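Local coordinates for ABC transporter, substrate binding protein (Polyamine) (PDB 4EUO) that binds gamma-aminobutyrate (GABA) selectively in the periplasm and probably delivers it to an ABC transporter, at residues D155-L160 / S288-D293. Numbering follows the deposited sequence.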
loop_
_atom_site.group_PDB
_atom_site.type_symbol
_atom_site.label_atom_id
_atom_site.label_comp_id
_atom_site.label_asym_id
_atom_site.label_seq_id
_atom_site.Cartn_x
_atom_site.Cartn_y
_atom_site.Cartn_z
ATOM N N ASP A 155 -9.957 -12.569 13.469
ATOM C CA ASP A 155 -11.321 -12.071 13.477
ATOM C C ASP A 155 -11.698 -11.175 14.638
ATOM O O ASP A 155 -12.800 -10.630 14.615
ATOM C CB ASP A 155 -12.348 -13.211 13.271
ATOM C CG ASP A 155 -12.145 -14.481 14.070
ATOM O OD1 ASP A 155 -12.672 -15.539 13.643
ATOM O OD2 ASP A 155 -11.424 -14.436 15.098
ATOM N N LYS A 156 -10.794 -10.965 15.608
ATOM C CA LYS A 156 -11.105 -10.150 16.786
ATOM C C LYS A 156 -10.244 -8.877 16.881
ATOM O O LYS A 156 -10.174 -8.267 17.941
ATOM C CB LYS A 156 -10.935 -10.979 18.076
ATOM C CG LYS A 156 -11.799 -12.251 18.115
ATOM C CD LYS A 156 -13.026 -12.108 19.012
ATOM C CE LYS A 156 -12.760 -12.514 20.446
ATOM N NZ LYS A 156 -13.946 -12.283 21.311
ATOM N N LEU A 157 -9.647 -8.439 15.775
ATOM C CA LEU A 157 -8.792 -7.258 15.821
ATOM C C LEU A 157 -9.538 -5.966 16.061
ATOM O O LEU A 157 -9.006 -5.088 16.723
ATOM C CB LEU A 157 -8.017 -7.110 14.505
ATOM C CG LEU A 157 -6.857 -8.083 14.360
ATOM C CD1 LEU A 157 -6.382 -8.095 12.921
ATOM C CD2 LEU A 157 -5.677 -7.707 15.296
ATOM N N TYR A 158 -10.745 -5.835 15.490
ATOM C CA TYR A 158 -11.481 -4.582 15.543
ATOM C C TYR A 158 -12.655 -4.602 16.513
ATOM O O TYR A 158 -13.373 -5.605 16.563
ATOM C CB TYR A 158 -11.960 -4.165 14.153
ATOM C CG TYR A 158 -10.823 -4.039 13.168
ATOM C CD1 TYR A 158 -10.026 -2.906 13.147
ATOM C CD2 TYR A 158 -10.499 -5.085 12.309
ATOM C CE1 TYR A 158 -8.930 -2.806 12.299
ATOM C CE2 TYR A 158 -9.373 -5.018 11.483
ATOM C CZ TYR A 158 -8.600 -3.869 11.480
ATOM O OH TYR A 158 -7.538 -3.773 10.615
ATOM N N PRO A 159 -12.878 -3.527 17.286
ATOM C CA PRO A 159 -12.102 -2.277 17.322
ATOM C C PRO A 159 -10.717 -2.478 17.900
ATOM O O PRO A 159 -10.517 -3.311 18.771
ATOM C CB PRO A 159 -12.961 -1.345 18.185
ATOM C CG PRO A 159 -13.693 -2.280 19.113
ATOM C CD PRO A 159 -13.979 -3.514 18.280
ATOM N N LEU A 160 -9.759 -1.715 17.419
ATOM C CA LEU A 160 -8.389 -1.903 17.843
ATOM C C LEU A 160 -8.162 -1.606 19.309
ATOM O O LEU A 160 -8.638 -0.589 19.798
ATOM C CB LEU A 160 -7.466 -1.001 17.028
ATOM C CG LEU A 160 -7.401 -1.289 15.532
ATOM C CD1 LEU A 160 -6.666 -0.151 14.843
ATOM C CD2 LEU A 160 -6.788 -2.668 15.221
ATOM N N SER A 288 -3.276 -18.409 5.522
ATOM C CA SER A 288 -3.264 -17.743 6.812
ATOM C C SER A 288 -3.106 -16.279 6.458
ATOM O O SER A 288 -2.004 -15.806 6.180
ATOM C CB SER A 288 -2.071 -18.213 7.631
ATOM O OG SER A 288 -2.042 -17.500 8.849
ATOM N N GLN A 289 -4.225 -15.574 6.430
ATOM C CA GLN A 289 -4.257 -14.174 6.004
ATOM C C GLN A 289 -5.201 -13.386 6.906
ATOM O O GLN A 289 -6.237 -13.898 7.365
ATOM C CB GLN A 289 -4.749 -14.123 4.551
ATOM C CG GLN A 289 -4.729 -12.725 3.910
ATOM C CD GLN A 289 -5.004 -12.809 2.457
ATOM O OE1 GLN A 289 -6.127 -13.122 2.040
ATOM N NE2 GLN A 289 -4.023 -12.502 1.624
ATOM N N VAL A 290 -4.862 -12.110 7.112
ATOM C CA VAL A 290 -5.646 -11.168 7.933
ATOM C C VAL A 290 -6.028 -10.002 7.027
ATOM O O VAL A 290 -5.188 -9.522 6.266
ATOM C CB VAL A 290 -4.767 -10.712 9.120
ATOM C CG1 VAL A 290 -5.464 -9.634 9.948
ATOM C CG2 VAL A 290 -4.393 -11.899 10.012
ATOM N N ASN A 291 -7.259 -9.518 7.086
ATOM C CA ASN A 291 -7.663 -8.423 6.241
ATOM C C ASN A 291 -7.761 -7.159 7.061
ATOM O O ASN A 291 -8.607 -7.080 7.946
ATOM C CB ASN A 291 -9.008 -8.766 5.581
ATOM C CG ASN A 291 -8.946 -10.080 4.836
ATOM O OD1 ASN A 291 -9.675 -11.030 5.149
ATOM N ND2 ASN A 291 -8.054 -10.197 3.870
ATOM N N ALA A 292 -6.904 -6.167 6.811
ATOM C CA ALA A 292 -7.035 -4.914 7.526
ATOM C C ALA A 292 -8.324 -4.233 7.117
ATOM O O ALA A 292 -8.788 -4.360 5.970
ATOM C CB ALA A 292 -5.836 -4.001 7.271
ATOM N N ASP A 293 -8.905 -3.507 8.064
ATOM C CA ASP A 293 -10.192 -2.844 7.805
ATOM C C ASP A 293 -9.945 -1.368 7.569
ATOM O O ASP A 293 -9.763 -0.574 8.504
ATOM C CB ASP A 293 -11.136 -3.058 8.989
ATOM C CG ASP A 293 -12.541 -2.552 8.739
ATOM O OD1 ASP A 293 -12.719 -1.698 7.852
ATOM O OD2 ASP A 293 -13.468 -3.068 9.398
#
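Tyr158 carries its ring CG opposite the carbonyl carbon (chi1 -57°), which sends the phenol out to Ala292 and Asp293. The backbone at Asp293 puts CB over one face of that ring, and CG trans to the Asp293 N (chi1 -173°) only sets where the carboxylate goes from there. Asp293 CB sits 3.7 Å from the centroid of the Tyr158 ring, a CH-pi contact, while the carboxylate plane is steeply turned from the ring. Tyr158 OH accepts a nearly straight hydrogen bond from Asp293 N, 2.9 Å long with an angle of 163° at the hydrogen. The same hydroxyl is hydrogen-bonded to Glu144 OE2 of helix 142-149, and Ala292 CA lies 3.3 Å from Tyr158 OH. Deeper in, Leu157 CD1 meets Val290 CG1 at 3.5 Å, tight for two methyl carbons. Leu147 and Leu148 of helix 142-149 line this apolar patch. The contact joins the loop before helix 162-170 to the end of strand 289-291, which pairs in parallel with strand 215-229 of the solute-binding fold. Asp293 is the N-cap of helix 294-299, its OD1 taking the N-H of Tyr296. One phenol oxygen thus links a backbone N-H at the helix start to a glutamate, and the Glu144 carboxylate probably polarises the hydroxyl and strengthens it as an acceptor.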